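Long-range contacts in pectate lyase (Cellvibrio cellulosa, PDB 1GXM), which cleaves pectate (polygalacturonic acid) by anti-beta-elimination, the chain described here being the catalytic module of a longer protein that also carries carbohydrate-binding modules: residues 211-216 and 278-283; 183-188 and 284-289; 39-44 and 93-98; 79-84 and 151-156; 11-16 and 228-233. All blocks are in the same frame, centred on the assembly; numbering follows the deposited sequence.

Interaction 1 of 5, residues 211-216 and 278-283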
# COMPACT_ATOMS: atom_id res chain seq x y z
N LEU A 211 4.86 -7.80 13.88
CA LEU A 211 3.93 -7.89 14.98
C LEU A 211 2.87 -6.81 14.89
O LEU A 211 2.96 -5.87 14.13
CB LEU A 211 4.71 -7.77 16.28
CG LEU A 211 5.86 -8.75 16.48
CD1 LEU A 211 6.41 -8.59 17.88
CD2 LEU A 211 5.39 -10.18 16.31
N GLU A 212 1.88 -6.94 15.75
CA GLU A 212 0.85 -5.92 15.88
C GLU A 212 1.50 -4.63 16.32
O GLU A 212 2.28 -4.60 17.26
CB GLU A 212 -0.20 -6.33 16.92
CG GLU A 212 -0.77 -7.75 16.74
CD GLU A 212 -0.00 -8.82 17.51
OE1 GLU A 212 1.25 -8.77 17.64
OE2 GLU A 212 -0.65 -9.76 18.03
N SER A 213 1.14 -3.56 15.64
CA SER A 213 1.89 -2.33 15.71
C SER A 213 1.24 -1.27 14.87
O SER A 213 0.38 -1.56 14.06
CB SER A 213 3.29 -2.57 15.18
OG SER A 213 3.24 -3.13 13.89
N LEU A 214 1.67 -0.04 15.08
CA LEU A 214 1.49 0.99 14.05
C LEU A 214 2.64 0.90 13.08
O LEU A 214 3.81 0.80 13.48
CB LEU A 214 1.44 2.37 14.66
CG LEU A 214 0.31 2.55 15.67
CD1 LEU A 214 0.42 3.92 16.29
CD2 LEU A 214 -1.02 2.37 15.04
N SER A 215 2.31 0.95 11.81
CA SER A 215 3.30 0.81 10.75
C SER A 215 3.78 2.17 10.28
O SER A 215 3.04 2.93 9.67
CB SER A 215 2.72 0.08 9.55
OG SER A 215 3.69 -0.03 8.51
N GLY A 216 5.04 2.46 10.54
CA GLY A 216 5.64 3.66 10.03
C GLY A 216 5.79 3.62 8.52
O GLY A 216 5.73 4.65 7.88
N TYR A 278 10.40 4.59 12.85
CA TYR A 278 10.46 3.16 13.00
C TYR A 278 9.47 2.47 12.07
O TYR A 278 8.42 3.01 11.72
CB TYR A 278 10.16 2.75 14.43
CG TYR A 278 11.23 3.17 15.40
CD1 TYR A 278 11.20 4.42 16.00
CD2 TYR A 278 12.28 2.33 15.70
CE1 TYR A 278 12.20 4.79 16.89
CE2 TYR A 278 13.28 2.70 16.57
CZ TYR A 278 13.22 3.93 17.17
OH TYR A 278 14.23 4.28 18.04
N ARG A 279 9.81 1.26 11.68
CA ARG A 279 8.87 0.45 10.93
C ARG A 279 7.68 0.00 11.78
O ARG A 279 6.56 -0.11 11.26
CB ARG A 279 9.58 -0.75 10.35
CG ARG A 279 8.77 -1.54 9.37
CD ARG A 279 9.64 -2.30 8.47
NE ARG A 279 8.93 -3.00 7.43
CZ ARG A 279 9.52 -3.59 6.43
NH1 ARG A 279 10.83 -3.57 6.35
NH2 ARG A 279 8.81 -4.21 5.51
N PHE A 280 7.94 -0.25 13.05
CA PHE A 280 6.94 -0.75 13.99
C PHE A 280 6.93 0.10 15.23
O PHE A 280 7.96 0.29 15.85
CB PHE A 280 7.25 -2.18 14.39
CG PHE A 280 7.41 -3.12 13.24
CD1 PHE A 280 6.30 -3.66 12.60
CD2 PHE A 280 8.67 -3.46 12.78
CE1 PHE A 280 6.46 -4.49 11.53
CE2 PHE A 280 8.83 -4.29 11.71
CZ PHE A 280 7.72 -4.83 11.10
N TYR A 281 5.74 0.55 15.62
CA TYR A 281 5.54 1.24 16.87
C TYR A 281 4.54 0.49 17.72
O TYR A 281 3.54 -0.02 17.23
CB TYR A 281 4.95 2.62 16.65
CG TYR A 281 5.88 3.59 16.01
CD1 TYR A 281 6.02 3.63 14.65
CD2 TYR A 281 6.65 4.44 16.79
CE1 TYR A 281 6.86 4.54 14.06
CE2 TYR A 281 7.51 5.33 16.21
CZ TYR A 281 7.62 5.39 14.84
OH TYR A 281 8.48 6.28 14.23
N ASP A 282 4.78 0.47 19.01
CA ASP A 282 3.83 -0.16 19.92
C ASP A 282 2.49 0.57 19.85
O ASP A 282 2.44 1.80 19.92
CB ASP A 282 4.39 -0.15 21.33
CG ASP A 282 3.48 -0.83 22.30
OD1 ASP A 282 2.57 -0.17 22.85
OD2 ASP A 282 3.61 -2.03 22.53
N LEU A 283 1.41 -0.19 19.77
CA LEU A 283 0.08 0.36 19.59
C LEU A 283 -0.29 1.35 20.67
O LEU A 283 -0.95 2.32 20.40
CB LEU A 283 -0.94 -0.77 19.56
CG LEU A 283 -0.92 -1.58 18.28
CD1 LEU A 283 -1.73 -2.83 18.47
CD2 LEU A 283 -1.46 -0.81 17.08
O HOH W 1 2.06 -3.03 19.58
O HOH W 2 5.10 -2.01 9.74
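L214 and Y281 pair as the antiparallel hydrogen-bonded couple of a two-stranded sheet, a small patch of beta structure in a lyase module with more helix than strand. L214 N meets Y281 O at 2.8 Å and Y281 N meets L214 O at 2.9 Å. S215 and F280 form the non-hydrogen-bonded pair; beyond them G216 N donates to R279 O at 3.1 Å.

L214 and Y281 send their side chains to one sheet face, where CD2 of L214 meets CD2 of L283 at 3.8 Å. L283 CD2 also lies 3.5 Å from the backbone C of S213. F280 projects on the opposite face with S215. There S213 OG sits at the edge of the F280 ring, 3.4 Å from CD1; set between the backbone N and the carbonyl carbon (chi1 54°), it donates to L211 O. S215 OG, bonded mainly to E218 N, also meets a water that donates to R279 O at 2.8 Å.

Interaction 2 of 5, residues 183-188 and 284-289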
# COMPACT_ATOMS: atom_id res chain seq x y z
N TRP A 183 -6.15 3.33 14.03
CA TRP A 183 -5.97 2.98 15.43
C TRP A 183 -6.14 4.16 16.35
O TRP A 183 -5.55 5.21 16.15
CB TRP A 183 -4.59 2.38 15.63
CG TRP A 183 -4.32 1.98 17.02
CD1 TRP A 183 -3.50 2.61 17.88
CD2 TRP A 183 -4.86 0.86 17.72
NE1 TRP A 183 -3.49 1.97 19.09
CE2 TRP A 183 -4.30 0.87 19.01
CE3 TRP A 183 -5.73 -0.18 17.37
CZ2 TRP A 183 -4.61 -0.09 19.96
CZ3 TRP A 183 -6.03 -1.13 18.32
CH2 TRP A 183 -5.47 -1.08 19.60
N LYS A 184 -6.95 3.96 17.38
CA LYS A 184 -7.17 4.96 18.41
C LYS A 184 -6.30 4.55 19.57
O LYS A 184 -6.51 3.54 20.23
CB LYS A 184 -8.63 5.03 18.81
CG LYS A 184 -9.51 5.61 17.72
CD LYS A 184 -11.03 5.38 17.90
CE LYS A 184 -11.51 5.18 19.31
NZ LYS A 184 -12.87 4.55 19.33
N GLN A 185 -5.29 5.38 19.76
CA GLN A 185 -4.27 5.16 20.75
C GLN A 185 -4.69 5.96 21.96
O GLN A 185 -4.51 7.17 21.99
CB GLN A 185 -2.96 5.68 20.21
CG GLN A 185 -1.78 5.39 21.11
CD GLN A 185 -0.53 5.84 20.46
OE1 GLN A 185 -0.28 7.05 20.42
NE2 GLN A 185 0.23 4.91 19.88
N ASN A 186 -5.26 5.27 22.94
CA ASN A 186 -5.75 5.89 24.17
C ASN A 186 -6.59 7.10 23.83
O ASN A 186 -6.42 8.19 24.35
CB ASN A 186 -4.57 6.23 25.07
CG ASN A 186 -3.72 5.02 25.39
OD1 ASN A 186 -4.24 3.98 25.81
ND2 ASN A 186 -2.41 5.13 25.13
N GLY A 187 -7.50 6.87 22.89
CA GLY A 187 -8.47 7.87 22.51
C GLY A 187 -8.07 8.77 21.37
O GLY A 187 -8.91 9.53 20.93
N VAL A 188 -6.82 8.70 20.90
CA VAL A 188 -6.29 9.61 19.88
C VAL A 188 -6.11 8.86 18.55
O VAL A 188 -5.49 7.82 18.51
CB VAL A 188 -4.93 10.16 20.29
CG1 VAL A 188 -4.32 11.05 19.21
CG2 VAL A 188 -5.06 10.93 21.62
N ASN A 284 0.12 1.09 21.89
CA ASN A 284 -0.31 1.89 23.02
C ASN A 284 0.72 2.91 23.48
O ASN A 284 0.33 4.01 23.86
CB ASN A 284 -0.78 1.01 24.17
CG ASN A 284 -2.06 0.29 23.85
OD1 ASN A 284 -2.99 0.89 23.33
ND2 ASN A 284 -2.11 -0.99 24.14
N THR A 285 2.00 2.57 23.50
CA THR A 285 3.02 3.51 23.99
C THR A 285 3.63 4.36 22.89
O THR A 285 4.35 5.32 23.16
CB THR A 285 4.19 2.80 24.63
OG1 THR A 285 4.83 1.98 23.66
CG2 THR A 285 3.75 1.90 25.78
N ASN A 286 3.45 3.94 21.65
CA ASN A 286 4.05 4.61 20.51
C ASN A 286 5.58 4.49 20.51
O ASN A 286 6.25 5.29 19.88
CB ASN A 286 3.63 6.07 20.39
CG ASN A 286 3.39 6.46 18.97
OD1 ASN A 286 2.47 5.95 18.35
ND2 ASN A 286 4.20 7.37 18.43
N ARG A 287 6.11 3.49 21.19
CA ARG A 287 7.54 3.23 21.20
C ARG A 287 7.92 2.38 20.01
O ARG A 287 7.32 1.34 19.75
CB ARG A 287 7.94 2.49 22.47
CG ARG A 287 9.41 2.48 22.73
CD ARG A 287 9.79 2.04 24.13
NE ARG A 287 11.24 2.02 24.24
CZ ARG A 287 11.90 1.40 25.19
NH1 ARG A 287 11.23 0.76 26.12
NH2 ARG A 287 13.22 1.44 25.21
N GLY A 288 8.96 2.79 19.31
CA GLY A 288 9.48 1.97 18.23
C GLY A 288 10.02 0.67 18.77
O GLY A 288 10.64 0.64 19.83
N PHE A 289 9.81 -0.42 18.04
CA PHE A 289 10.26 -1.71 18.52
C PHE A 289 10.72 -2.61 17.40
O PHE A 289 10.59 -2.31 16.22
CB PHE A 289 9.20 -2.40 19.38
CG PHE A 289 8.03 -2.94 18.62
CD1 PHE A 289 8.08 -4.20 18.04
CD2 PHE A 289 6.85 -2.26 18.57
CE1 PHE A 289 7.01 -4.72 17.36
CE2 PHE A 289 5.76 -2.80 17.88
CZ PHE A 289 5.85 -4.05 17.31
O HOH W 3 -4.94 2.45 22.70
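Q185 reaches N286 with a straight side chain: CG is anti to the backbone N (chi1 -174°), and the extended chain beyond it brings NE2 to N286 OD1 at 2.9 Å. The bond is nearly straight (171°). The acceptor lies in the amide plane of Q185, although the two amides stand almost perpendicular. W245 NE1 bonds the same N286 oxygen, while R250 and T251 take N286 ND2; at the Q185 amide, R250 reaches OE1 and L283 O receives a second bond from NE2. The residues 185-188 form the type I' turn of a beta hairpin joining strands 184-185 and 188-189. At its corner N186, with CG beside the backbone N, turns its amide to the other loop, the plane 30° from that of the N284 amide, and ND2 makes a weak bond to N284 O at 3.2 Å. N284 OD1 lies at the edge of the W183 indole, 3.9 Å from CZ2, while the indole NE1 bonds L283 O. A water links the same N284 OD1, at 2.6 Å, to N186 N and K184 O.

Interaction 3 of 5, residues 39-44 and 93-98; sequences VVLSYQ and TKYRDA
L41 supplies the apolar part of this helix-to-helix contact, in which helix 37-42 and the N-terminal part of helix 93-109 meet in the helical body of the module. With CG anti to the backbone N (chi1 175°), its two methyl groups divide the work. CD1 presses on A98 CB at 3.4 Å, tighter than usual van der Waals contact, while CD2 lies against the aliphatic chain of K94, 3.8 Å from its CD, and approaches Y95 CE1 obliquely at 3.8 Å. K94 CG in turn stands 4.0 Å above the plane of the Y95 ring, over its centre, so that lysine methylenes, leucine methyl and tyrosine ring form one cluster.

The hydrogen-bonded part belongs to Q44, just past the end of its helix. Its extended side chain carries NE2 to A98 O at 2.9 Å, a nearly straight bond of 167°, and the same nitrogen also bonds G48 O. The amide oxygen OE1 rests beside the A98 methyl.

The ionic part lies beyond the two segments: D38 OD1 receives both K94 NZ, as a salt bridge, and the Y95 hydroxyl. The lysine is therefore used twice, its methylenes packing on L41 and its charged end on D38; the salt bridge probably fixes the course of the lysine chain, and with it the methylenes that meet L41.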
# COMPACT_ATOMS: atom_id res chain seq x y z
N VAL A 39 4.23 -10.64 -22.67
CA VAL A 39 4.78 -11.44 -21.59
C VAL A 39 3.96 -11.20 -20.33
O VAL A 39 3.45 -12.14 -19.73
CB VAL A 39 6.27 -11.16 -21.33
CG1 VAL A 39 6.78 -11.90 -20.09
CG2 VAL A 39 7.07 -11.57 -22.53
N VAL A 40 3.80 -9.94 -19.95
CA VAL A 40 2.99 -9.63 -18.77
C VAL A 40 1.61 -10.23 -18.87
O VAL A 40 1.12 -10.86 -17.96
CB VAL A 40 2.92 -8.11 -18.54
CG1 VAL A 40 1.97 -7.77 -17.41
CG2 VAL A 40 4.29 -7.59 -18.26
N LEU A 41 0.98 -10.02 -20.01
CA LEU A 41 -0.36 -10.50 -20.24
C LEU A 41 -0.44 -12.02 -20.00
O LEU A 41 -1.40 -12.54 -19.43
CB LEU A 41 -0.78 -10.18 -21.67
CG LEU A 41 -2.13 -10.70 -22.12
CD1 LEU A 41 -3.30 -10.20 -21.26
CD2 LEU A 41 -2.33 -10.29 -23.57
N SER A 42 0.59 -12.71 -20.46
CA SER A 42 0.59 -14.17 -20.50
C SER A 42 0.70 -14.82 -19.12
O SER A 42 0.46 -16.01 -19.02
CB SER A 42 1.72 -14.68 -21.39
OG SER A 42 2.96 -14.51 -20.77
N TYR A 43 1.01 -14.04 -18.08
CA TYR A 43 1.05 -14.57 -16.72
C TYR A 43 -0.19 -14.26 -15.90
O TYR A 43 -0.29 -14.68 -14.76
CB TYR A 43 2.29 -14.07 -15.98
CG TYR A 43 3.52 -14.76 -16.49
CD1 TYR A 43 3.90 -15.99 -15.99
CD2 TYR A 43 4.25 -14.21 -17.53
CE1 TYR A 43 5.00 -16.66 -16.49
CE2 TYR A 43 5.34 -14.88 -18.04
CZ TYR A 43 5.71 -16.11 -17.53
OH TYR A 43 6.80 -16.79 -18.05
N GLN A 44 -1.14 -13.53 -16.46
CA GLN A 44 -2.38 -13.28 -15.76
C GLN A 44 -3.08 -14.60 -15.49
O GLN A 44 -3.22 -15.45 -16.37
CB GLN A 44 -3.28 -12.35 -16.56
CG GLN A 44 -4.38 -11.78 -15.71
CD GLN A 44 -5.26 -10.80 -16.46
OE1 GLN A 44 -5.28 -10.80 -17.69
NE2 GLN A 44 -5.97 -9.95 -15.73
N THR A 93 -7.44 -4.78 -27.96
CA THR A 93 -8.44 -5.13 -26.94
C THR A 93 -8.10 -6.34 -26.09
O THR A 93 -8.75 -6.54 -25.07
CB THR A 93 -9.84 -5.32 -27.53
OG1 THR A 93 -9.79 -6.30 -28.58
CG2 THR A 93 -10.33 -4.05 -28.18
N LYS A 94 -7.10 -7.14 -26.47
CA LYS A 94 -6.69 -8.23 -25.58
C LYS A 94 -6.19 -7.65 -24.25
O LYS A 94 -6.34 -8.25 -23.18
CB LYS A 94 -5.64 -9.15 -26.21
CG LYS A 94 -4.26 -8.57 -26.35
CD LYS A 94 -3.40 -9.54 -27.11
CE LYS A 94 -1.99 -9.02 -27.24
NZ LYS A 94 -1.10 -9.99 -28.00
N TYR A 95 -5.65 -6.45 -24.30
CA TYR A 95 -5.17 -5.79 -23.08
C TYR A 95 -6.31 -5.19 -22.29
O TYR A 95 -6.31 -5.24 -21.07
CB TYR A 95 -4.11 -4.73 -23.38
CG TYR A 95 -2.93 -5.27 -24.13
CD1 TYR A 95 -2.14 -6.29 -23.62
CD2 TYR A 95 -2.58 -4.74 -25.38
CE1 TYR A 95 -1.04 -6.77 -24.32
CE2 TYR A 95 -1.49 -5.23 -26.09
CZ TYR A 95 -0.73 -6.24 -25.57
OH TYR A 95 0.35 -6.71 -26.29
N ARG A 96 -7.27 -4.60 -22.98
CA ARG A 96 -8.52 -4.16 -22.36
C ARG A 96 -9.16 -5.30 -21.59
O ARG A 96 -9.61 -5.13 -20.46
CB ARG A 96 -9.50 -3.64 -23.43
CG ARG A 96 -10.90 -3.27 -22.93
CD ARG A 96 -11.86 -2.83 -24.04
NE ARG A 96 -13.10 -2.36 -23.45
CZ ARG A 96 -14.13 -3.13 -23.10
NH1 ARG A 96 -14.13 -4.44 -23.33
NH2 ARG A 96 -15.17 -2.58 -22.54
N ASP A 97 -9.22 -6.46 -22.21
CA ASP A 97 -9.85 -7.62 -21.59
C ASP A 97 -9.12 -7.98 -20.31
O ASP A 97 -9.74 -8.33 -19.32
CB ASP A 97 -9.83 -8.80 -22.54
CG ASP A 97 -10.72 -8.61 -23.74
OD1 ASP A 97 -11.61 -7.73 -23.71
OD2 ASP A 97 -10.57 -9.29 -24.76
N ALA A 98 -7.81 -7.91 -20.34
CA ALA A 98 -7.01 -8.27 -19.18
C ALA A 98 -7.22 -7.28 -18.05
O ALA A 98 -7.35 -7.66 -16.90
CB ALA A 98 -5.57 -8.31 -19.54

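Interaction 4 of 5, residues 79-84 and 151-156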
# COMPACT_ATOMS: atom_id res chain seq x y z
N GLU A 79 0.72 -4.57 -12.98
CA GLU A 79 0.42 -5.15 -14.28
C GLU A 79 -0.82 -4.53 -14.90
O GLU A 79 -0.85 -4.24 -16.10
CB GLU A 79 0.24 -6.67 -14.19
CG GLU A 79 1.52 -7.45 -13.94
CD GLU A 79 1.87 -7.62 -12.49
OE1 GLU A 79 1.36 -6.87 -11.64
OE2 GLU A 79 2.70 -8.50 -12.20
N MET A 80 -1.85 -4.31 -14.11
CA MET A 80 -3.11 -3.83 -14.68
C MET A 80 -2.99 -2.38 -15.12
O MET A 80 -3.60 -2.00 -16.13
CB MET A 80 -4.31 -4.09 -13.78
CG MET A 80 -4.58 -3.00 -12.82
SD MET A 80 -5.45 -3.65 -11.46
CE MET A 80 -7.13 -3.31 -11.93
N VAL A 81 -2.22 -1.57 -14.40
CA VAL A 81 -2.06 -0.17 -14.76
C VAL A 81 -1.25 -0.13 -16.05
O VAL A 81 -1.58 0.58 -17.00
CB VAL A 81 -1.38 0.62 -13.64
CG1 VAL A 81 -0.96 2.00 -14.12
CG2 VAL A 81 -2.31 0.74 -12.44
N PHE A 82 -0.17 -0.90 -16.08
CA PHE A 82 0.66 -1.03 -17.26
C PHE A 82 -0.12 -1.46 -18.48
O PHE A 82 -0.05 -0.82 -19.54
CB PHE A 82 1.78 -2.02 -16.93
CG PHE A 82 2.57 -2.44 -18.12
CD1 PHE A 82 3.38 -1.54 -18.79
CD2 PHE A 82 2.50 -3.75 -18.56
CE1 PHE A 82 4.12 -1.96 -19.90
CE2 PHE A 82 3.23 -4.17 -19.63
CZ PHE A 82 4.04 -3.28 -20.30
N LEU A 83 -0.93 -2.49 -18.36
CA LEU A 83 -1.65 -2.98 -19.54
C LEU A 83 -2.77 -2.02 -19.93
O LEU A 83 -3.14 -1.94 -21.09
CB LEU A 83 -2.20 -4.38 -19.32
CG LEU A 83 -1.15 -5.49 -19.22
CD1 LEU A 83 -1.82 -6.81 -19.09
CD2 LEU A 83 -0.22 -5.46 -20.40
N ALA A 84 -3.29 -1.25 -18.98
CA ALA A 84 -4.28 -0.24 -19.32
C ALA A 84 -3.65 0.82 -20.19
O ALA A 84 -4.27 1.33 -21.13
CB ALA A 84 -4.90 0.37 -18.06
N ARG A 151 -9.64 8.43 -14.71
CA ARG A 151 -8.32 9.02 -14.81
C ARG A 151 -7.43 8.13 -15.63
O ARG A 151 -7.54 6.92 -15.57
CB ARG A 151 -7.65 9.19 -13.45
CG ARG A 151 -8.38 10.09 -12.53
CD ARG A 151 -7.57 10.58 -11.36
NE ARG A 151 -8.49 11.24 -10.43
CZ ARG A 151 -8.97 10.72 -9.32
NH1 ARG A 151 -8.57 9.52 -8.89
NH2 ARG A 151 -9.83 11.41 -8.60
N ALA A 152 -6.54 8.75 -16.39
CA ALA A 152 -5.54 8.05 -17.17
C ALA A 152 -4.82 7.04 -16.28
O ALA A 152 -4.40 7.38 -15.18
CB ALA A 152 -4.54 9.04 -17.75
N PRO A 153 -4.58 5.83 -16.76
CA PRO A 153 -4.84 5.35 -18.13
C PRO A 153 -6.23 4.78 -18.39
O PRO A 153 -6.41 4.13 -19.44
CB PRO A 153 -3.82 4.24 -18.27
CG PRO A 153 -3.73 3.68 -16.89
CD PRO A 153 -3.89 4.82 -15.94
N PHE A 154 -7.18 5.00 -17.49
CA PHE A 154 -8.50 4.39 -17.56
C PHE A 154 -9.53 5.33 -18.18
O PHE A 154 -10.74 5.14 -18.03
CB PHE A 154 -8.96 3.97 -16.17
CG PHE A 154 -7.96 3.09 -15.47
CD1 PHE A 154 -7.77 1.78 -15.88
CD2 PHE A 154 -7.21 3.57 -14.42
CE1 PHE A 154 -6.83 0.96 -15.24
CE2 PHE A 154 -6.28 2.75 -13.77
CZ PHE A 154 -6.08 1.46 -14.19
N ASP A 155 -9.03 6.31 -18.91
CA ASP A 155 -9.91 7.26 -19.64
C ASP A 155 -10.08 6.81 -21.09
O ASP A 155 -9.99 7.60 -22.04
CB ASP A 155 -9.40 8.70 -19.55
CG ASP A 155 -8.02 8.89 -20.13
OD1 ASP A 155 -7.28 7.90 -20.34
OD2 ASP A 155 -7.57 10.02 -20.41
N THR A 156 -10.32 5.51 -21.24
CA THR A 156 -10.58 4.88 -22.52
C THR A 156 -11.89 4.14 -22.39
O THR A 156 -12.60 4.26 -21.39
CB THR A 156 -9.46 3.89 -22.88
OG1 THR A 156 -9.43 2.82 -21.93
CG2 THR A 156 -8.08 4.52 -22.76
O HOH W 4 -7.08 1.91 -20.75
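F154 presents its ring to helix 77-90 with V81 CG2 at the edge, 4.2 Å from CZ. The A84 methyl comes in obliquely, with CB 3.5 Å from F154 CE1. Over one face of the ring lies its own neighbour P153, whose CG stands 4.1 Å above the plane at the centre. A cis peptide bond precedes that proline. A84 CB touches both rings, with P153 CG 3.7 Å away. P153 CG also packs on the helix backbone, 3.8 Å from V81 O. With CG of F154 beside the backbone N (chi1 -54°), the phenyl ring reaches A84 and V81.

Polar atoms at the margin are joined by a water. It donates to A84 O at 2.9 Å and to P153 O, and accepts from T156 OG1, the hydroxyl that also bonds V158 N.

This loop, between helices 136-148 and 161-181, packs against one side of helix 77-90. K88 of that helix forms a salt bridge with D155 of the loop. V143 and F146 of helix 136-148 pack on F154, and V143 touches V81 as well, while F82 of helix 77-90 packs on V40 of helix 37-42.

Interaction 5 of 5, residues 11-16 and 228-233; sequences GRMLTL and TQPQTA
Q231 is the tightly packed residue of this contact between two antiparallel loops. Its backbone N donates to R12 O at 2.7 Å with an angle of 160°, and its CB and CG also crowd that oxygen, CG at 3.2 Å. The folded side chain, with CG beside the backbone N and a further bend at chi2 of -65°, turns its amide against L14, whose CD1 lies 3.8 Å from Q231 CD; the two side chains cross at about a right angle. NE2 of Q231 donates to Q229 O at 2.8 Å, and OE1 is bonded by the Y331 hydroxyl. L16 CD2 meets T228 CG2, of a buried threonine, at 3.8 Å. Q231 is also the centre of an inverse gamma turn, immediately before T232, the N-cap of helix 233-246, whose hydroxyl holds I235 N.

The outer side is looser. M13 curls its thioether over the exposed P230 to place SD 3.6 Å from P230 CA. Water stands between the two loops here, accepting from L14 N at 2.8 Å close to Q229 O. R12 is exposed and modelled in two conformations; the weak bonds of its NE and NH2 to Q231 O, and the salt bridge of NH2 to E236, belong to one of them and are doubtful.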
# COMPACT_ATOMS: atom_id res chain seq x y z
N GLY A 11 -12.93 22.60 -3.57
CA GLY A 11 -14.11 21.95 -3.09
C GLY A 11 -13.55 21.14 -1.93
O GLY A 11 -12.91 21.69 -1.02
N ARG A 12 -13.73 19.83 -2.01
CA ARG A 12 -13.14 18.94 -1.02
C ARG A 12 -12.08 18.02 -1.68
O ARG A 12 -11.79 16.96 -1.14
CB ARG A 12 -14.24 18.12 -0.34
CG ARG A 12 -15.35 18.93 0.35
CD ARG A 12 -14.91 19.85 1.48
NE ARG A 12 -14.28 19.19 2.63
CZ ARG A 12 -13.29 19.72 3.37
NH1 ARG A 12 -12.83 20.95 3.16
NH2 ARG A 12 -12.77 19.00 4.36
N MET A 13 -11.50 18.40 -2.82
CA MET A 13 -10.52 17.56 -3.53
C MET A 13 -9.12 18.14 -3.48
O MET A 13 -8.89 19.27 -3.89
CB MET A 13 -10.90 17.34 -4.99
CG MET A 13 -12.20 16.59 -5.19
SD MET A 13 -12.18 14.96 -4.51
CE MET A 13 -11.26 14.09 -5.70
N LEU A 14 -8.17 17.35 -3.00
CA LEU A 14 -6.78 17.76 -2.94
C LEU A 14 -6.10 17.49 -4.25
O LEU A 14 -6.49 16.59 -5.00
CB LEU A 14 -6.06 16.97 -1.84
CG LEU A 14 -6.63 17.16 -0.45
CD1 LEU A 14 -5.98 16.18 0.52
CD2 LEU A 14 -6.44 18.60 0.01
N THR A 15 -5.05 18.25 -4.53
CA THR A 15 -4.23 17.99 -5.70
C THR A 15 -3.63 16.59 -5.64
O THR A 15 -3.32 16.07 -4.58
CB THR A 15 -3.12 19.04 -5.83
OG1 THR A 15 -2.42 18.85 -7.07
CG2 THR A 15 -2.04 18.89 -4.75
N LEU A 16 -3.48 15.99 -6.81
CA LEU A 16 -2.78 14.73 -6.94
C LEU A 16 -1.30 14.96 -7.22
O LEU A 16 -0.51 14.02 -7.21
CB LEU A 16 -3.40 13.89 -8.05
CG LEU A 16 -4.83 13.40 -7.78
CD1 LEU A 16 -5.41 12.78 -9.05
CD2 LEU A 16 -4.90 12.41 -6.61
N THR A 228 -6.50 11.13 -1.88
CA THR A 228 -7.08 11.16 -3.22
C THR A 228 -8.61 11.25 -3.16
O THR A 228 -9.25 11.49 -4.18
CB THR A 228 -6.74 9.90 -4.07
OG1 THR A 228 -7.43 8.76 -3.54
CG2 THR A 228 -5.22 9.57 -4.09
N GLN A 229 -9.19 11.01 -1.99
CA GLN A 229 -10.64 10.92 -1.84
C GLN A 229 -11.26 12.27 -1.57
O GLN A 229 -10.59 13.20 -1.12
CB GLN A 229 -10.99 9.95 -0.72
CG GLN A 229 -10.54 8.55 -1.02
CD GLN A 229 -11.17 8.07 -2.33
OE1 GLN A 229 -12.38 7.85 -2.38
NE2 GLN A 229 -10.38 7.97 -3.38
N PRO A 230 -12.56 12.40 -1.87
CA PRO A 230 -13.29 13.58 -1.42
C PRO A 230 -13.07 13.74 0.07
O PRO A 230 -13.29 12.80 0.83
CB PRO A 230 -14.75 13.24 -1.73
CG PRO A 230 -14.69 12.27 -2.85
CD PRO A 230 -13.44 11.48 -2.60
N GLN A 231 -12.61 14.92 0.46
CA GLN A 231 -12.24 15.19 1.84
C GLN A 231 -13.46 15.54 2.68
O GLN A 231 -13.68 16.68 3.02
CB GLN A 231 -11.18 16.28 1.91
CG GLN A 231 -9.87 15.90 1.24
CD GLN A 231 -9.18 14.75 1.94
OE1 GLN A 231 -8.72 14.89 3.07
NE2 GLN A 231 -9.11 13.61 1.26
N THR A 232 -14.21 14.53 3.04
CA THR A 232 -15.32 14.70 3.96
C THR A 232 -14.75 15.15 5.30
O THR A 232 -13.54 15.03 5.56
CB THR A 232 -16.09 13.39 4.16
OG1 THR A 232 -15.27 12.43 4.83
CG2 THR A 232 -16.45 12.70 2.84
N ALA A 233 -15.61 15.62 6.19
CA ALA A 233 -15.16 15.98 7.53
C ALA A 233 -14.34 14.87 8.17
O ALA A 233 -13.28 15.09 8.74
CB ALA A 233 -16.34 16.32 8.41
O HOH W 5 -8.67 14.64 -2.53
O HOH W 6 -7.78 14.33 -5.18

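Overall arrangement
Interactions 1 and 4 are buried, and the other three are partly exposed. Interactions 1 and 2 share the run 278-289 and touch, D282 N probably bonding R287 O; backbone pairing in the former gives way to side-chain amides and water in the latter. On the opposite side of the chain's centre, interactions 3 and 4 touch where helix 77-90 meets helices 37-42 and 93-109, V40 packing on E79 and Y95 on L83, and apolar contacts predominate in both. Interaction 5 spans the most sequence, enclosing 3 and 4 along the chain, crossing 1 and 2, and touching 4 where R151 packs on L16. Interactions 2 and 3 lie farthest apart, with centres about 44 Å from each other.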